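Local structure of Tat pathway signal sequence domain protein (Parabacteroides merdae, 4Q9A) at residues Thr141-Cys146 with Phe180-Val185; Ile14-Asp19 with Pro96-Ile101; Pro148-Asp153 with Pro164-Phe169; Glu121-Asp126 with Lys171-Leu176. The protein probably hydrolyses ester bonds as a GDSL-like lipase or acylhydrolase, although its substrate is not known. One frame throughout, in Å; residues are numbered along the deposited sequence.

Overall arrangement
Contacts 1 and 2 reach the same parallel sheet and contacts 3 and 4 share helix 167-179, all in one alpha/beta/alpha fold of SGNH type. The centres of contacts 1 and 2 lie about 11 Å apart. Probable hydrogen bonds join them: Thr141 OG1 to Pro96 O at 2.6 Å and Gln142 NE2 to Asn15 O at 2.8 Å. Contact 4 touches contact 1 through Leu145 and Ala173, and contact 3 through Pro148 and Tyr123. Contacts 2 and 3 are farthest apart, with centres about 29 Å from each other. Strand 21-26, beside strand 98-102, leads to phosphoserine Ser28. In this family the serine of the GDS motif is the nucleophile, so Ser28 probably marks the active site.

Contact 1: Thr141-Cys146 with Phe180-Val185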
loop_
_atom_site.group_PDB
_atom_site.type_symbol
_atom_site.label_atom_id
_atom_site.label_comp_id
_atom_site.label_asym_id
_atom_site.label_seq_id
_atom_site.Cartn_x
_atom_site.Cartn_y
_atom_site.Cartn_z
ATOM N N THR A 141 9.698 -19.534 -16.096
ATOM C CA THR A 141 8.949 -18.822 -15.075
ATOM C C THR A 141 9.447 -19.215 -13.675
ATOM O O THR A 141 9.603 -20.412 -13.357
ATOM C CB THR A 141 7.445 -19.065 -15.234
ATOM O OG1 THR A 141 7.063 -18.558 -16.521
ATOM C CG2 THR A 141 6.615 -18.363 -14.152
ATOM N N GLN A 142 9.690 -18.179 -12.860
ATOM C CA GLN A 142 10.056 -18.291 -11.475
ATOM C C GLN A 142 8.754 -18.295 -10.684
ATOM O O GLN A 142 7.983 -17.332 -10.759
ATOM C CB GLN A 142 10.963 -17.126 -11.087
ATOM C CG GLN A 142 12.317 -17.145 -11.749
ATOM C CD GLN A 142 13.140 -15.963 -11.307
ATOM O OE1 GLN A 142 13.663 -15.908 -10.181
ATOM N NE2 GLN A 142 13.291 -14.995 -12.187
ATOM N N ILE A 143 8.477 -19.405 -9.972
ATOM C CA ILE A 143 7.255 -19.534 -9.182
ATOM C C ILE A 143 7.516 -19.173 -7.692
ATOM O O ILE A 143 8.531 -19.558 -7.094
ATOM C CB ILE A 143 6.600 -20.939 -9.321
ATOM C CG1 ILE A 143 6.458 -21.356 -10.786
ATOM C CG2 ILE A 143 5.241 -20.983 -8.606
ATOM C CD1 ILE A 143 6.064 -22.804 -10.991
ATOM N N VAL A 144 6.559 -18.411 -7.132
ATOM C CA VAL A 144 6.427 -17.987 -5.750
ATOM C C VAL A 144 5.154 -18.663 -5.281
ATOM O O VAL A 144 4.065 -18.240 -5.662
ATOM C CB VAL A 144 6.385 -16.440 -5.539
ATOM C CG1 VAL A 144 6.418 -16.099 -4.063
ATOM C CG2 VAL A 144 7.512 -15.738 -6.261
ATOM N N LEU A 145 5.296 -19.761 -4.528
ATOM C CA LEU A 145 4.170 -20.492 -3.960
ATOM C C LEU A 145 3.976 -20.018 -2.523
ATOM O O LEU A 145 4.924 -20.045 -1.739
ATOM C CB LEU A 145 4.383 -22.010 -4.053
ATOM C CG LEU A 145 3.147 -22.866 -3.776
ATOM C CD1 LEU A 145 2.074 -22.691 -4.851
ATOM C CD2 LEU A 145 3.522 -24.309 -3.617
ATOM N N CYS A 146 2.769 -19.526 -2.203
ATOM C CA CYS A 146 2.414 -18.970 -0.895
ATOM C C CYS A 146 1.703 -19.995 -0.008
ATOM O O CYS A 146 0.906 -20.815 -0.498
ATOM C CB CYS A 146 1.550 -17.729 -1.076
ATOM S SG CYS A 146 2.331 -16.404 -2.030
ATOM N N PHE A 180 9.172 -28.764 -6.701
ATOM C CA PHE A 180 9.378 -27.950 -7.894
ATOM C C PHE A 180 10.470 -26.895 -7.661
ATOM O O PHE A 180 10.788 -26.145 -8.581
ATOM C CB PHE A 180 8.043 -27.303 -8.327
ATOM C CG PHE A 180 7.021 -28.328 -8.756
ATOM C CD1 PHE A 180 6.171 -28.919 -7.824
ATOM C CD2 PHE A 180 6.962 -28.764 -10.077
ATOM C CE1 PHE A 180 5.263 -29.914 -8.210
ATOM C CE2 PHE A 180 6.056 -29.759 -10.463
ATOM C CZ PHE A 180 5.205 -30.324 -9.527
ATOM N N ASN A 181 11.059 -26.860 -6.443
ATOM C CA ASN A 181 12.122 -25.941 -6.002
ATOM C C ASN A 181 11.742 -24.454 -6.254
ATOM O O ASN A 181 12.489 -23.693 -6.879
ATOM C CB ASN A 181 13.473 -26.298 -6.627
ATOM C CG ASN A 181 14.610 -25.470 -6.083
ATOM O OD1 ASN A 181 14.739 -25.261 -4.866
ATOM N ND2 ASN A 181 15.393 -24.891 -6.983
ATOM N N THR A 182 10.563 -24.069 -5.757
ATOM C CA THR A 182 10.031 -22.710 -5.870
ATOM C C THR A 182 10.353 -21.895 -4.608
ATOM O O THR A 182 10.907 -22.428 -3.640
ATOM C CB THR A 182 8.501 -22.756 -6.080
ATOM O OG1 THR A 182 7.868 -23.117 -4.855
ATOM C CG2 THR A 182 8.083 -23.706 -7.176
ATOM N N ILE A 183 9.966 -20.612 -4.618
ATOM C CA ILE A 183 10.074 -19.762 -3.429
ATOM C C ILE A 183 8.795 -20.047 -2.612
ATOM O O ILE A 183 7.722 -20.282 -3.201
ATOM C CB ILE A 183 10.288 -18.244 -3.750
ATOM C CG1 ILE A 183 11.609 -18.009 -4.550
ATOM C CG2 ILE A 183 10.166 -17.351 -2.492
ATOM C CD1 ILE A 183 12.821 -17.562 -3.790
ATOM N N PHE A 184 8.928 -20.081 -1.274
ATOM C CA PHE A 184 7.802 -20.359 -0.408
ATOM C C PHE A 184 7.579 -19.201 0.604
ATOM O O PHE A 184 8.481 -18.850 1.377
ATOM C CB PHE A 184 8.000 -21.717 0.279
ATOM C CG PHE A 184 6.782 -22.195 1.026
ATOM C CD1 PHE A 184 5.634 -22.594 0.343
ATOM C CD2 PHE A 184 6.768 -22.222 2.416
ATOM C CE1 PHE A 184 4.491 -23.015 1.042
ATOM C CE2 PHE A 184 5.630 -22.642 3.114
ATOM C CZ PHE A 184 4.503 -23.051 2.422
ATOM N N VAL A 185 6.389 -18.578 0.565
ATOM C CA VAL A 185 6.075 -17.489 1.499
ATOM C C VAL A 185 5.301 -18.127 2.682
ATOM O O VAL A 185 4.195 -18.640 2.480
ATOM C CB VAL A 185 5.340 -16.265 0.867
ATOM C CG1 VAL A 185 5.459 -15.053 1.782
ATOM C CG2 VAL A 185 5.885 -15.923 -0.516
#
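Val185 meets Val144 and Cys146 through one methyl group. Its CG2 lies 3.6 Å from Val144 CG1 and also touches Cys146 SG. Earlier along both segments, Thr182 CG2 packs on Ile143 CB at 3.8 Å, with the two side chains crossing obliquely. Three backbone bonds hold the strands in parallel register. Ile183 N gives to Ile143 O at 3.0 Å in a nearly straight bond (171° at the hydrogen). Leu145 N gives to Ile183 O, and Val185 N gives to Leu145 O. The CA of Phe184 adds a CA-H...O contact to Leu145 O. This is the end pair of a five-stranded parallel sheet, joined by the beta-alpha-beta crossover that runs through helix 167-179. Leu145 and Phe184 face that helix, while Val144, Cys146 and Val185 face helix 212-226. With chi1 at 73°, Thr182 OG1 is turned back over its own main chain and reaches Ile183 O at 3.3 Å. It approaches from above the carbonyl plane, on the face opposite Leu145 N. A glycine in place of Thr182 would probably leave a gap beside Ile143 CB and cost Ile183 O its second donor. Just before Thr182, Asn181, with positive phi, follows the helix and closes it in a Schellman motif.

Contact 2: Ile14-Asp19 with Pro96-Ile101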
loop_
_atom_site.group_PDB
_atom_site.type_symbol
_atom_site.label_atom_id
_atom_site.label_comp_id
_atom_site.label_asym_id
_atom_site.label_seq_id
_atom_site.Cartn_x
_atom_site.Cartn_y
_atom_site.Cartn_z
ATOM N N ILE A 14 14.467 -14.330 -6.140
ATOM C CA ILE A 14 13.811 -14.080 -7.410
ATOM C C ILE A 14 14.695 -13.061 -8.174
ATOM O O ILE A 14 15.151 -12.085 -7.578
ATOM C CB ILE A 14 12.338 -13.623 -7.174
ATOM C CG1 ILE A 14 11.467 -14.794 -6.606
ATOM C CG2 ILE A 14 11.704 -12.958 -8.424
ATOM C CD1 ILE A 14 10.882 -15.858 -7.626
ATOM N N ASN A 15 14.984 -13.332 -9.463
ATOM C CA ASN A 15 15.814 -12.457 -10.288
ATOM C C ASN A 15 14.906 -11.734 -11.295
ATOM O O ASN A 15 14.149 -12.383 -12.014
ATOM C CB ASN A 15 16.943 -13.252 -10.990
ATOM C CG ASN A 15 17.789 -14.156 -10.087
ATOM O OD1 ASN A 15 18.640 -13.691 -9.312
ATOM N ND2 ASN A 15 17.606 -15.480 -10.198
ATOM N N LEU A 16 14.928 -10.395 -11.303
ATOM C CA LEU A 16 14.092 -9.601 -12.204
ATOM C C LEU A 16 14.910 -8.950 -13.293
ATOM O O LEU A 16 16.019 -8.483 -13.030
ATOM C CB LEU A 16 13.336 -8.498 -11.447
ATOM C CG LEU A 16 12.461 -8.893 -10.253
ATOM C CD1 LEU A 16 12.015 -7.671 -9.534
ATOM C CD2 LEU A 16 11.238 -9.710 -10.656
ATOM N N LYS A 17 14.340 -8.857 -14.498
ATOM C CA LYS A 17 14.960 -8.196 -15.643
ATOM C C LYS A 17 14.190 -6.917 -15.969
ATOM O O LYS A 17 13.143 -6.680 -15.377
ATOM C CB LYS A 17 14.987 -9.147 -16.856
ATOM C CG LYS A 17 13.614 -9.649 -17.315
ATOM C CD LYS A 17 13.799 -10.514 -18.527
ATOM C CE LYS A 17 12.539 -11.162 -18.993
ATOM N NZ LYS A 17 12.836 -12.238 -19.984
ATOM N N LYS A 18 14.682 -6.103 -16.923
ATOM C CA LYS A 18 13.945 -4.912 -17.362
ATOM C C LYS A 18 12.645 -5.379 -18.020
ATOM O O LYS A 18 12.630 -6.426 -18.680
ATOM C CB LYS A 18 14.770 -4.021 -18.321
ATOM C CG LYS A 18 14.249 -2.586 -18.431
ATOM C CD LYS A 18 15.089 -1.702 -19.363
ATOM C CE LYS A 18 14.721 -1.805 -20.837
ATOM N NZ LYS A 18 13.502 -1.019 -21.189
ATOM N N ASP A 19 11.554 -4.646 -17.770
ATOM C CA ASP A 19 10.215 -4.899 -18.306
ATOM C C ASP A 19 9.728 -6.337 -17.979
ATOM O O ASP A 19 8.968 -6.918 -18.753
ATOM C CB ASP A 19 10.157 -4.615 -19.829
ATOM C CG ASP A 19 10.835 -3.327 -20.257
ATOM O OD1 ASP A 19 10.457 -2.252 -19.738
ATOM O OD2 ASP A 19 11.724 -3.386 -21.136
ATOM N N PRO A 96 4.296 -14.967 -17.824
ATOM C CA PRO A 96 4.928 -14.308 -16.673
ATOM C C PRO A 96 6.358 -14.752 -16.394
ATOM O O PRO A 96 6.679 -15.948 -16.412
ATOM C CB PRO A 96 4.015 -14.681 -15.501
ATOM C CG PRO A 96 3.332 -15.948 -15.938
ATOM C CD PRO A 96 3.133 -15.778 -17.397
ATOM N N ASP A 97 7.211 -13.766 -16.114
ATOM C CA ASP A 97 8.601 -13.985 -15.732
ATOM C C ASP A 97 8.641 -14.484 -14.270
ATOM O O ASP A 97 9.475 -15.328 -13.902
ATOM C CB ASP A 97 9.402 -12.688 -15.940
ATOM C CG ASP A 97 9.562 -12.319 -17.417
ATOM O OD1 ASP A 97 10.073 -13.156 -18.186
ATOM O OD2 ASP A 97 9.187 -11.191 -17.795
ATOM N N VAL A 98 7.698 -13.972 -13.457
ATOM C CA VAL A 98 7.511 -14.306 -12.046
ATOM C C VAL A 98 6.015 -14.533 -11.814
ATOM O O VAL A 98 5.204 -13.629 -12.026
ATOM C CB VAL A 98 8.099 -13.222 -11.106
ATOM C CG1 VAL A 98 7.793 -13.523 -9.645
ATOM C CG2 VAL A 98 9.596 -13.083 -11.313
ATOM N N LEU A 99 5.659 -15.743 -11.403
ATOM C CA LEU A 99 4.274 -16.110 -11.136
ATOM C C LEU A 99 4.104 -16.438 -9.647
ATOM O O LEU A 99 4.885 -17.187 -9.089
ATOM C CB LEU A 99 3.863 -17.301 -12.044
ATOM C CG LEU A 99 2.559 -18.035 -11.729
ATOM C CD1 LEU A 99 1.335 -17.198 -12.086
ATOM C CD2 LEU A 99 2.528 -19.352 -12.420
ATOM N N SER A 100 3.086 -15.858 -9.016
ATOM C CA SER A 100 2.794 -16.040 -7.598
ATOM C C SER A 100 1.438 -16.722 -7.444
ATOM O O SER A 100 0.451 -16.313 -8.075
ATOM C CB SER A 100 2.835 -14.706 -6.853
ATOM O OG SER A 100 2.343 -14.849 -5.532
ATOM N N ILE A 101 1.403 -17.788 -6.632
ATOM C CA ILE A 101 0.189 -18.566 -6.416
ATOM C C ILE A 101 -0.110 -18.679 -4.923
ATOM O O ILE A 101 0.754 -19.083 -4.141
ATOM C CB ILE A 101 0.278 -19.973 -7.099
ATOM C CG1 ILE A 101 0.540 -19.834 -8.619
ATOM C CG2 ILE A 101 -0.992 -20.840 -6.808
ATOM C CD1 ILE A 101 1.211 -20.985 -9.253
#
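Ile14 and Val98 reach toward each other tip to tip, with Ile14 CG2 3.6 Å from Val98 CG2. The contact lays an extended N-terminal loop against the start of strand 98-102, the middle strand of the parallel sheet in this alpha/beta/alpha sandwich. Leu16 approaches the same methyl from another direction. Its side chain crosses that of Val98 at about a right angle and brings CD2 to 3.8 Å from Val98 CG2. One branch of the valine therefore serves both loop residues. That branch is placed by chi1 of 175°, which sets CG1 anti to the backbone N and leaves CG2 beside that nitrogen. Around this apolar group, Ile14 also packs on Val144 of the neighbouring strand, Val98 rests on Ile22, and Leu16 leans on Lys63 and Leu228.

The polar part lies nearer the surface. Lys17 has CG between its backbone N and carbonyl carbon (chi1 59°), and beyond CG the chain is extended. It crosses the Asp97 side chain at about a right angle, so the methylene before the ammonium meets the carboxylate as well. Lys17 CE is 3.3 Å from Asp97 OD1. The salt bridge from Lys17 NZ to Asp97 OD1 is long, at 3.4 Å. The other oxygen has a firmer partner outside the two segments, since Asp97 OD2 accepts the backbone N-H of Val21 at the start of strand 21-26.

Contact 3: Pro148-Asp153 with Pro164-Phe169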
loop_
_atom_site.group_PDB
_atom_site.type_symbol
_atom_site.label_atom_id
_atom_site.label_comp_id
_atom_site.label_asym_id
_atom_site.label_seq_id
_atom_site.Cartn_x
_atom_site.Cartn_y
_atom_site.Cartn_z
ATOM N N PRO A 148 -1.091 -21.309 2.351
ATOM C CA PRO A 148 -2.484 -20.993 2.748
ATOM C C PRO A 148 -2.541 -20.861 4.283
ATOM O O PRO A 148 -1.757 -21.530 4.972
ATOM C CB PRO A 148 -3.290 -22.173 2.211
ATOM C CG PRO A 148 -2.321 -23.283 2.108
ATOM C CD PRO A 148 -0.963 -22.702 1.877
ATOM N N PHE A 149 -3.381 -19.954 4.823
ATOM C CA PHE A 149 -3.373 -19.648 6.259
ATOM C C PHE A 149 -4.742 -19.333 6.859
ATOM O O PHE A 149 -5.697 -19.063 6.130
ATOM C CB PHE A 149 -2.472 -18.401 6.487
ATOM C CG PHE A 149 -2.936 -17.186 5.697
ATOM C CD1 PHE A 149 -3.895 -16.321 6.215
ATOM C CD2 PHE A 149 -2.472 -16.956 4.405
ATOM C CE1 PHE A 149 -4.385 -15.255 5.452
ATOM C CE2 PHE A 149 -2.950 -15.884 3.652
ATOM C CZ PHE A 149 -3.902 -15.037 4.182
ATOM N N THR A 150 -4.785 -19.230 8.205
ATOM C CA THR A 150 -5.950 -18.839 9.010
ATOM C C THR A 150 -5.534 -18.188 10.331
ATOM O O THR A 150 -4.511 -18.556 10.924
ATOM C CB THR A 150 -6.874 -20.023 9.360
ATOM O OG1 THR A 150 -6.137 -20.972 10.140
ATOM C CG2 THR A 150 -7.548 -20.667 8.144
ATOM N N LEU A 151 -6.387 -17.280 10.822
ATOM C CA LEU A 151 -6.284 -16.645 12.121
ATOM C C LEU A 151 -7.424 -17.276 12.979
ATOM O O LEU A 151 -8.608 -17.085 12.687
ATOM C CB LEU A 151 -6.351 -15.120 11.971
ATOM C CG LEU A 151 -5.098 -14.459 11.320
ATOM C CD1 LEU A 151 -5.246 -14.323 9.776
ATOM C CD2 LEU A 151 -4.815 -13.097 11.941
ATOM N N ARG A 152 -7.040 -18.147 13.942
ATOM C CA ARG A 152 -7.911 -18.954 14.801
ATOM C C ARG A 152 -9.052 -18.168 15.472
ATOM O O ARG A 152 -10.169 -18.705 15.631
ATOM C CB ARG A 152 -7.086 -19.662 15.880
ATOM C CG ARG A 152 -6.260 -20.824 15.352
ATOM C CD ARG A 152 -5.833 -21.792 16.439
ATOM N NE ARG A 152 -5.061 -22.915 15.895
ATOM C CZ ARG A 152 -5.063 -24.146 16.398
ATOM N NH1 ARG A 152 -5.803 -24.436 17.464
ATOM N NH2 ARG A 152 -4.332 -25.101 15.836
ATOM N N ASP A 153 -8.774 -16.910 15.879
ATOM C CA ASP A 153 -9.794 -16.079 16.516
ATOM C C ASP A 153 -10.518 -15.172 15.503
ATOM O O ASP A 153 -11.037 -14.112 15.862
ATOM C CB ASP A 153 -9.219 -15.259 17.683
ATOM C CG ASP A 153 -10.221 -14.972 18.809
ATOM O OD1 ASP A 153 -11.293 -15.645 18.854
ATOM O OD2 ASP A 153 -9.925 -14.095 19.662
ATOM N N PRO A 164 -6.791 -30.388 13.418
ATOM C CA PRO A 164 -5.538 -30.241 12.640
ATOM C C PRO A 164 -5.650 -30.459 11.128
ATOM O O PRO A 164 -4.642 -30.347 10.429
ATOM C CB PRO A 164 -4.647 -31.331 13.244
ATOM C CG PRO A 164 -5.608 -32.426 13.622
ATOM C CD PRO A 164 -6.880 -31.725 14.043
HETATM N N MSE A 165 -6.853 -30.786 10.630
HETATM C CA MSE A 165 -7.144 -31.080 9.220
HETATM C C MSE A 165 -6.473 -30.119 8.250
HETATM O O MSE A 165 -5.782 -30.561 7.327
HETATM C CB MSE A 165 -8.657 -31.027 8.958
HETATM C CG MSE A 165 -9.441 -32.190 9.537
HETATM SE SE MSE A 165 -9.642 -32.051 11.453
HETATM C CE MSE A 165 -10.940 -30.596 11.602
ATOM N N PHE A 166 -6.682 -28.806 8.463
ATOM C CA PHE A 166 -6.174 -27.776 7.569
ATOM C C PHE A 166 -4.633 -27.717 7.541
ATOM O O PHE A 166 -4.074 -27.392 6.486
ATOM C CB PHE A 166 -6.771 -26.392 7.882
ATOM C CG PHE A 166 -6.425 -25.338 6.850
ATOM C CD1 PHE A 166 -6.964 -25.393 5.564
ATOM C CD2 PHE A 166 -5.529 -24.307 7.152
ATOM C CE1 PHE A 166 -6.634 -24.426 4.609
ATOM C CE2 PHE A 166 -5.199 -23.339 6.196
ATOM C CZ PHE A 166 -5.754 -23.405 4.932
ATOM N N ASP A 167 -3.948 -28.090 8.653
ATOM C CA ASP A 167 -2.478 -28.094 8.734
ATOM C C ASP A 167 -1.848 -28.980 7.638
ATOM O O ASP A 167 -0.725 -28.713 7.209
ATOM C CB ASP A 167 -1.998 -28.544 10.119
ATOM C CG ASP A 167 -2.633 -27.816 11.301
ATOM O OD1 ASP A 167 -3.116 -26.662 11.108
ATOM O OD2 ASP A 167 -2.622 -28.386 12.434
ATOM N N GLU A 168 -2.604 -29.992 7.156
ATOM C CA GLU A 168 -2.203 -30.924 6.097
ATOM C C GLU A 168 -2.119 -30.216 4.757
ATOM O O GLU A 168 -1.294 -30.593 3.919
ATOM C CB GLU A 168 -3.169 -32.114 6.029
ATOM C CG GLU A 168 -3.000 -33.071 7.204
ATOM C CD GLU A 168 -1.583 -33.558 7.473
ATOM O OE1 GLU A 168 -0.932 -34.053 6.526
ATOM O OE2 GLU A 168 -1.116 -33.426 8.627
ATOM N N PHE A 169 -2.952 -29.170 4.575
ATOM C CA PHE A 169 -2.992 -28.325 3.383
ATOM C C PHE A 169 -1.744 -27.445 3.330
ATOM O O PHE A 169 -1.149 -27.292 2.266
ATOM C CB PHE A 169 -4.277 -27.482 3.354
ATOM C CG PHE A 169 -5.496 -28.243 2.871
ATOM C CD1 PHE A 169 -6.119 -29.183 3.681
ATOM C CD2 PHE A 169 -6.017 -28.018 1.603
ATOM C CE1 PHE A 169 -7.224 -29.904 3.225
ATOM C CE2 PHE A 169 -7.135 -28.729 1.152
ATOM C CZ PHE A 169 -7.733 -29.666 1.970
#
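Phe166 carries most of the contact, pushing the end of its ring against Pro148 and Thr150. CG stands anti to the backbone N (chi1 -172°), which sends the ring toward the loop that follows strand 142-146. Phe166 CZ lies 3.9 Å from Pro148 CB, and Phe166 CE2 lies 4.1 Å from Thr150 CG2. Both partners approach the ring obliquely. The side chains of Thr150 and Phe166 slide past each other in opposite directions. Phe149 N sits at the ring edge, near its plane. Trp162 meets the Phe166 ring edge-to-face from outside the two segments. Next comes Asp167, whose OD2 is 5.0 Å from Arg152 NH2, too far for a direct salt bridge, though the opposite charges may still attract. Phe169 closes the segment. Its carbonyl O is 4.2 Å from Pro148 CG. Its ring turns away from the loop and meets that of Tyr108. The loop leaving strand 142-146 thus packs on the residues leading into helix 167-179, within the beta-alpha-beta crossover that ends at strand 183-185. Thr150 OG1 is hydrogen-bonded to Tyr163 OH, outside the two segments, and mostly nonpolar groups face Phe166; the contact probably rests on burial of nonpolar surface.

Contact 4: Glu121-Asp126 with Lys171-Leu176; sequences ETYEND and KSARKL
The Tyr123 ring turns its edge to helix 167-179. Ser172 CB, 4.0 Å from Tyr123 CE2, and Ala173 N both lie near the ring plane. Tyr123 OH passes Ala173 CB at 3.9 Å and bonds to Ile103 O. The Phe169 ring meets Tyr123 with planes at about 35°. The second flat group is the Glu124 carboxylate. Its OE1 lies 3.0 Å from Ser172 OG, a hydroxyl that bonds to Glu168 O. Lys175 NZ forms a salt bridge with Glu124 OE2 at 3.1 Å. It comes on the syn side, 25° out of the carboxylate plane. With chi1 at -163° the Glu124 chain leaves on the side opposite its own N and reaches the other helix. The two helices run nearly parallel, their axes 9.9 Å apart at closest approach. Each belongs to a successive beta-alpha-beta crossover of the sandwich. Arg128, one turn on, makes a second salt bridge to Glu124 OE2. An alanine in place of Glu124 would probably leave Lys175 and Arg128 without this shared acid and open a gap over Ser172. Leu176 CD1 packs on Glu124 CG at 3.9 Å; the Leu176 side chain also touches Leu127 and Leu131.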
loop_
_atom_site.group_PDB
_atom_site.type_symbol
_atom_site.label_atom_id
_atom_site.label_comp_id
_atom_site.label_asym_id
_atom_site.label_seq_id
_atom_site.Cartn_x
_atom_site.Cartn_y
_atom_site.Cartn_z
ATOM N N GLU A 121 -5.770 -34.788 -0.503
ATOM C CA GLU A 121 -5.288 -35.602 -1.615
ATOM C C GLU A 121 -5.603 -34.890 -2.906
ATOM O O GLU A 121 -4.700 -34.676 -3.726
ATOM C CB GLU A 121 -5.969 -36.962 -1.612
ATOM C CG GLU A 121 -5.333 -38.026 -0.754
ATOM C CD GLU A 121 -5.635 -39.411 -1.301
ATOM O OE1 GLU A 121 -6.771 -39.635 -1.784
ATOM O OE2 GLU A 121 -4.719 -40.265 -1.285
ATOM N N THR A 122 -6.888 -34.466 -3.056
ATOM C CA THR A 122 -7.383 -33.736 -4.228
ATOM C C THR A 122 -6.497 -32.535 -4.477
ATOM O O THR A 122 -5.898 -32.429 -5.542
ATOM C CB THR A 122 -8.851 -33.299 -4.045
ATOM O OG1 THR A 122 -9.624 -34.388 -3.565
ATOM C CG2 THR A 122 -9.457 -32.777 -5.315
ATOM N N TYR A 123 -6.358 -31.688 -3.438
ATOM C CA TYR A 123 -5.589 -30.453 -3.398
ATOM C C TYR A 123 -4.113 -30.670 -3.809
ATOM O O TYR A 123 -3.646 -30.004 -4.739
ATOM C CB TYR A 123 -5.698 -29.828 -1.986
ATOM C CG TYR A 123 -4.797 -28.633 -1.758
ATOM C CD1 TYR A 123 -5.060 -27.414 -2.369
ATOM C CD2 TYR A 123 -3.674 -28.723 -0.937
ATOM C CE1 TYR A 123 -4.211 -26.323 -2.201
ATOM C CE2 TYR A 123 -2.835 -27.626 -0.736
ATOM C CZ TYR A 123 -3.111 -26.425 -1.369
ATOM O OH TYR A 123 -2.310 -25.322 -1.162
ATOM N N GLU A 124 -3.401 -31.600 -3.137
ATOM C CA GLU A 124 -1.983 -31.881 -3.401
ATOM C C GLU A 124 -1.768 -32.438 -4.820
ATOM O O GLU A 124 -0.836 -32.011 -5.491
ATOM C CB GLU A 124 -1.378 -32.829 -2.338
ATOM C CG GLU A 124 0.145 -32.829 -2.328
ATOM C CD GLU A 124 0.789 -33.862 -1.434
ATOM O OE1 GLU A 124 0.805 -33.646 -0.201
ATOM O OE2 GLU A 124 1.307 -34.872 -1.968
ATOM N N ASN A 125 -2.635 -33.334 -5.288
ATOM C CA ASN A 125 -2.505 -33.880 -6.638
ATOM C C ASN A 125 -2.780 -32.826 -7.714
ATOM O O ASN A 125 -2.021 -32.734 -8.678
ATOM C CB ASN A 125 -3.424 -35.083 -6.826
ATOM C CG ASN A 125 -2.996 -36.284 -6.030
ATOM O OD1 ASN A 125 -1.814 -36.653 -6.000
ATOM N ND2 ASN A 125 -3.953 -36.929 -5.393
ATOM N N ASP A 126 -3.840 -32.029 -7.528
ATOM C CA ASP A 126 -4.246 -30.969 -8.456
ATOM C C ASP A 126 -3.182 -29.868 -8.571
ATOM O O ASP A 126 -2.902 -29.411 -9.694
ATOM C CB ASP A 126 -5.601 -30.366 -8.056
ATOM C CG ASP A 126 -6.832 -31.219 -8.372
ATOM O OD1 ASP A 126 -6.663 -32.424 -8.711
ATOM O OD2 ASP A 126 -7.962 -30.696 -8.253
ATOM N N LYS A 171 1.118 -28.270 4.837
ATOM C CA LYS A 171 2.167 -29.285 4.657
ATOM C C LYS A 171 2.381 -29.557 3.176
ATOM O O LYS A 171 3.526 -29.691 2.738
ATOM C CB LYS A 171 1.774 -30.604 5.358
ATOM C CG LYS A 171 2.257 -30.784 6.792
ATOM C CD LYS A 171 1.774 -32.138 7.356
ATOM C CE LYS A 171 2.176 -32.432 8.790
ATOM N NZ LYS A 171 1.572 -31.486 9.770
ATOM N N SER A 172 1.265 -29.659 2.419
ATOM C CA SER A 172 1.253 -29.958 0.999
ATOM C C SER A 172 1.828 -28.803 0.210
ATOM O O SER A 172 2.710 -29.021 -0.631
ATOM C CB SER A 172 -0.158 -30.293 0.527
ATOM O OG SER A 172 -0.646 -31.437 1.204
ATOM N N ALA A 173 1.383 -27.578 0.507
ATOM C CA ALA A 173 1.896 -26.391 -0.181
ATOM C C ALA A 173 3.421 -26.330 -0.047
ATOM O O ALA A 173 4.104 -26.144 -1.062
ATOM C CB ALA A 173 1.257 -25.130 0.374
ATOM N N ARG A 174 3.953 -26.604 1.181
ATOM C CA ARG A 174 5.391 -26.597 1.432
ATOM C C ARG A 174 6.090 -27.723 0.678
ATOM O O ARG A 174 7.118 -27.462 0.045
ATOM C CB ARG A 174 5.706 -26.686 2.928
ATOM C CG ARG A 174 7.195 -26.503 3.230
ATOM C CD ARG A 174 7.520 -26.598 4.708
ATOM N NE ARG A 174 6.985 -25.468 5.475
ATOM C CZ ARG A 174 7.566 -24.273 5.573
ATOM N NH1 ARG A 174 8.707 -24.026 4.937
ATOM N NH2 ARG A 174 6.999 -23.310 6.294
ATOM N N LYS A 175 5.543 -28.962 0.748
ATOM C CA LYS A 175 6.088 -30.171 0.101
ATOM C C LYS A 175 6.268 -29.946 -1.409
ATOM O O LYS A 175 7.284 -30.362 -1.984
ATOM C CB LYS A 175 5.144 -31.365 0.356
ATOM C CG LYS A 175 5.577 -32.709 -0.231
ATOM C CD LYS A 175 4.474 -33.759 -0.030
ATOM C CE LYS A 175 4.795 -35.114 -0.615
ATOM N NZ LYS A 175 3.666 -36.068 -0.432
ATOM N N LEU A 176 5.294 -29.246 -2.020
ATOM C CA LEU A 176 5.296 -28.985 -3.438
ATOM C C LEU A 176 6.267 -27.878 -3.794
ATOM O O LEU A 176 6.897 -27.956 -4.853
ATOM C CB LEU A 176 3.882 -28.692 -3.926
ATOM C CG LEU A 176 2.970 -29.926 -3.937
ATOM C CD1 LEU A 176 1.525 -29.531 -3.981
ATOM C CD2 LEU A 176 3.337 -30.910 -5.088
#